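Local coordinates for protein NADH kinase POS5 (Saccharomyces cerevisiae, PDB 3AFO) that phosphorylates NADH and, less readily, NAD(+) with ATP in mitochondria, making it a key source of the cellular reductant NADPH, at residues 39-44 with 115-120. Numbering follows the deposited sequence.
Sequences NPLQNV and TDLLVT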
ATOM      1  N   ASN A  39      32.065  30.998 -21.570  1.00 37.85           N
ATOM      2  CA  ASN A  39      33.463  31.168 -21.164  1.00 37.50           C
ATOM      3  C   ASN A  39      34.007  29.779 -20.835  1.00 36.63           C
ATOM      4  O   ASN A  39      33.286  28.974 -20.252  1.00 36.19           O
ATOM      5  CB  ASN A  39      33.607  32.044 -19.906  1.00 38.16           C
ATOM      6  CG  ASN A  39      32.606  33.188 -19.842  1.00 39.55           C
ATOM      7  OD1 ASN A  39      32.038  33.603 -20.850  1.00 41.91           O
ATOM      8  ND2 ASN A  39      32.394  33.709 -18.642  1.00 40.56           N
ATOM      9  N   PRO A  40      35.275  29.493 -21.198  1.00 35.96           N
ATOM     10  CA  PRO A  40      35.861  28.178 -20.888  1.00 35.13           C
ATOM     11  C   PRO A  40      35.771  27.795 -19.403  1.00 34.23           C
ATOM     12  O   PRO A  40      35.837  28.659 -18.526  1.00 33.95           O
ATOM     13  CB  PRO A  40      37.323  28.336 -21.320  1.00 35.23           C
ATOM     14  CG  PRO A  40      37.277  29.390 -22.412  1.00 35.32           C
ATOM     15  CD  PRO A  40      36.219  30.354 -21.944  1.00 36.12           C
ATOM     16  N   LEU A  41      35.598  26.505 -19.138  1.00 33.51           N
ATOM     17  CA  LEU A  41      35.541  25.992 -17.765  1.00 32.81           C
ATOM     18  C   LEU A  41      36.892  26.169 -17.076  1.00 32.56           C
ATOM     19  O   LEU A  41      37.910  25.714 -17.594  1.00 32.82           O
ATOM     20  CB  LEU A  41      35.152  24.504 -17.780  1.00 32.49           C
ATOM     21  CG  LEU A  41      35.353  23.656 -16.521  1.00 31.62           C
ATOM     22  CD1 LEU A  41      34.560  24.215 -15.355  1.00 30.85           C
ATOM     23  CD2 LEU A  41      34.986  22.201 -16.780  1.00 29.94           C
ATOM     24  N   GLN A  42      36.890  26.814 -15.913  1.00 32.18           N
ATOM     25  CA  GLN A  42      38.115  27.023 -15.145  1.00 31.99           C
ATOM     26  C   GLN A  42      38.002  26.683 -13.653  1.00 30.95           C
ATOM     27  O   GLN A  42      38.834  25.936 -13.134  1.00 30.97           O
ATOM     28  CB  GLN A  42      38.614  28.466 -15.295  1.00 32.65           C
ATOM     29  CG  GLN A  42      39.251  28.789 -16.637  1.00 34.81           C
ATOM     30  CD  GLN A  42      39.943  30.142 -16.615  1.00 38.02           C
ATOM     31  OE1 GLN A  42      39.295  31.190 -16.545  1.00 38.48           O
ATOM     32  NE2 GLN A  42      41.272  30.122 -16.653  1.00 38.91           N
ATOM     33  N   ASN A  43      36.995  27.245 -12.975  1.00 29.39           N
ATOM     34  CA  ASN A  43      36.862  27.129 -11.523  1.00 27.79           C
ATOM     35  C   ASN A  43      36.049  25.888 -11.114  1.00 27.41           C
ATOM     36  O   ASN A  43      34.815  25.872 -11.223  1.00 27.48           O
ATOM     37  CB  ASN A  43      36.211  28.376 -10.928  1.00 27.11           C
ATOM     38  CG  ASN A  43      36.984  29.667 -11.228  1.00 27.57           C
ATOM     39  OD1 ASN A  43      38.143  29.649 -11.672  1.00 24.36           O
ATOM     40  ND2 ASN A  43      36.331  30.800 -10.974  1.00 24.53           N
ATOM     41  N   VAL A  44      36.746  24.862 -10.648  1.00 26.06           N
ATOM     42  CA  VAL A  44      36.104  23.599 -10.291  1.00 25.54           C
ATOM     43  C   VAL A  44      36.086  23.433  -8.776  1.00 25.15           C
ATOM     44  O   VAL A  44      37.132  23.277  -8.148  1.00 25.31           O
ATOM     45  CB  VAL A  44      36.816  22.407 -10.974  1.00 25.63           C
ATOM     46  CG1 VAL A  44      36.151  21.065 -10.602  1.00 25.26           C
ATOM     47  CG2 VAL A  44      36.814  22.591 -12.502  1.00 25.13           C
ATOM     48  N   THR A 115      32.352  29.470  -8.489  1.00 28.53           N
ATOM     49  CA  THR A 115      32.258  28.108  -9.017  1.00 26.25           C
ATOM     50  C   THR A 115      31.638  28.006 -10.420  1.00 25.68           C
ATOM     51  O   THR A 115      30.504  28.426 -10.632  1.00 25.82           O
ATOM     52  CB  THR A 115      31.481  27.207  -8.019  1.00 26.32           C
ATOM     53  OG1 THR A 115      32.186  27.154  -6.769  1.00 24.94           O
ATOM     54  CG2 THR A 115      31.335  25.804  -8.569  1.00 25.79           C
ATOM     55  N   ASP A 116      32.374  27.440 -11.372  1.00 24.96           N
ATOM     56  CA  ASP A 116      31.821  27.106 -12.691  1.00 25.12           C
ATOM     57  C   ASP A 116      31.156  25.723 -12.672  1.00 24.93           C
ATOM     58  O   ASP A 116      30.198  25.465 -13.409  1.00 24.13           O
ATOM     59  CB  ASP A 116      32.908  27.087 -13.779  1.00 25.61           C
ATOM     60  CG  ASP A 116      33.716  28.396 -13.866  1.00 28.04           C
ATOM     61  OD1 ASP A 116      33.276  29.437 -13.310  1.00 28.27           O
ATOM     62  OD2 ASP A 116      34.799  28.359 -14.506  1.00 29.12           O
ATOM     63  N   LEU A 117      31.701  24.829 -11.846  1.00 24.61           N
ATOM     64  CA  LEU A 117      31.297  23.433 -11.838  1.00 24.00           C
ATOM     65  C   LEU A 117      31.464  22.850 -10.444  1.00 24.13           C
ATOM     66  O   LEU A 117      32.509  23.025  -9.810  1.00 24.10           O
ATOM     67  CB  LEU A 117      32.132  22.629 -12.843  1.00 24.04           C
ATOM     68  CG  LEU A 117      31.899  21.117 -12.972  1.00 23.13           C
ATOM     69  CD1 LEU A 117      30.678  20.832 -13.816  1.00 21.17           C
ATOM     70  CD2 LEU A 117      33.123  20.426 -13.571  1.00 21.05           C
ATOM     71  N   LEU A 118      30.418  22.174  -9.975  1.00 23.69           N
ATOM     72  CA  LEU A 118      30.451  21.421  -8.734  1.00 23.30           C
ATOM     73  C   LEU A 118      30.746  19.955  -9.050  1.00 22.99           C
ATOM     74  O   LEU A 118      30.039  19.341  -9.843  1.00 22.83           O
ATOM     75  CB  LEU A 118      29.118  21.565  -7.964  1.00 23.50           C
ATOM     76  CG  LEU A 118      28.863  20.626  -6.763  1.00 23.62           C
ATOM     77  CD1 LEU A 118      29.876  20.841  -5.637  1.00 23.54           C
ATOM     78  CD2 LEU A 118      27.424  20.742  -6.227  1.00 23.85           C
ATOM     79  N   VAL A 119      31.804  19.415  -8.437  1.00 22.54           N
ATOM     80  CA  VAL A 119      32.153  18.006  -8.558  1.00 22.12           C
ATOM     81  C   VAL A 119      32.015  17.365  -7.173  1.00 21.89           C
ATOM     82  O   VAL A 119      32.624  17.822  -6.214  1.00 22.34           O
ATOM     83  CB  VAL A 119      33.599  17.800  -9.086  1.00 22.51           C
ATOM     84  CG1 VAL A 119      33.985  16.324  -9.028  1.00 22.96           C
ATOM     85  CG2 VAL A 119      33.746  18.324 -10.539  1.00 22.35           C
ATOM     86  N   THR A 120      31.201  16.315  -7.078  1.00 21.40           N
ATOM     87  CA  THR A 120      30.985  15.615  -5.811  1.00 21.19           C
ATOM     88  C   THR A 120      31.623  14.216  -5.821  1.00 21.00           C
ATOM     89  O   THR A 120      31.557  13.491  -6.812  1.00 21.09           O
ATOM     90  CB  THR A 120      29.474  15.512  -5.459  1.00 21.47           C
ATOM     91  OG1 THR A 120      28.814  14.800  -6.499  1.00 21.64           O
ATOM     92  CG2 THR A 120      28.843  16.907  -5.338  1.00 20.19           C
TER
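The carboxylate of Asp116 reaches across to two successive backbone N-H groups, those of Gln42 and Asn43, just where strand 43-48 begins beside strand 117-122. Both bonds fall on one oxygen. Asp116 OD2 takes Gln42 N at 3.0 Å, nearly along its own C-O axis, and Asn43 N at 2.9 Å from above the carboxylate plane, the latter close to straight at 167°. Asp116 CG lies beside its own backbone N (chi1 -55°), a turn that swings the carboxylate toward the start of strand 43-48. The grip is returned by Asn43 O, which accepts Asp116 N at 2.9 Å and, weakly, Leu117 N at 3.3 Å. The Asn43 amide and the carboxylate, their planes 17° apart, do not bond each other: Asn43 CB borders OD2, while ND2 bonds to Arg114 O and OD1 to Asn74 ND2.

Beyond this polar knot the packing is apolar and close. Leu41 CD1 rests on Asp116 CB at 3.7 Å and also touches Leu117 CB, while Val44 CG1 meets Val119 CG2 at 3.6 Å, on the sheet face shared by Val44 and Leu117. The other end is looser: Pro40 is exposed and barely touches the opposite segment, and Gln42, partly exposed, turns its NE2 to a hydrogen bond with Glu72 O.

Val44 and Leu117 form a parallel bridge between two inner strands of the five-stranded parallel sheet in the N-terminal alpha/beta domain. With an alanine here instead of Asp116, the Gln42 and Asn43 amides would probably lose their shared acceptor, and Ser20 N its own. Three backbone N-H groups around the buried carboxylate probably stabilise it as the anion. It stands in for a backbone acceptor of strand 117-122 just ahead of the Val44-Leu117 bridge.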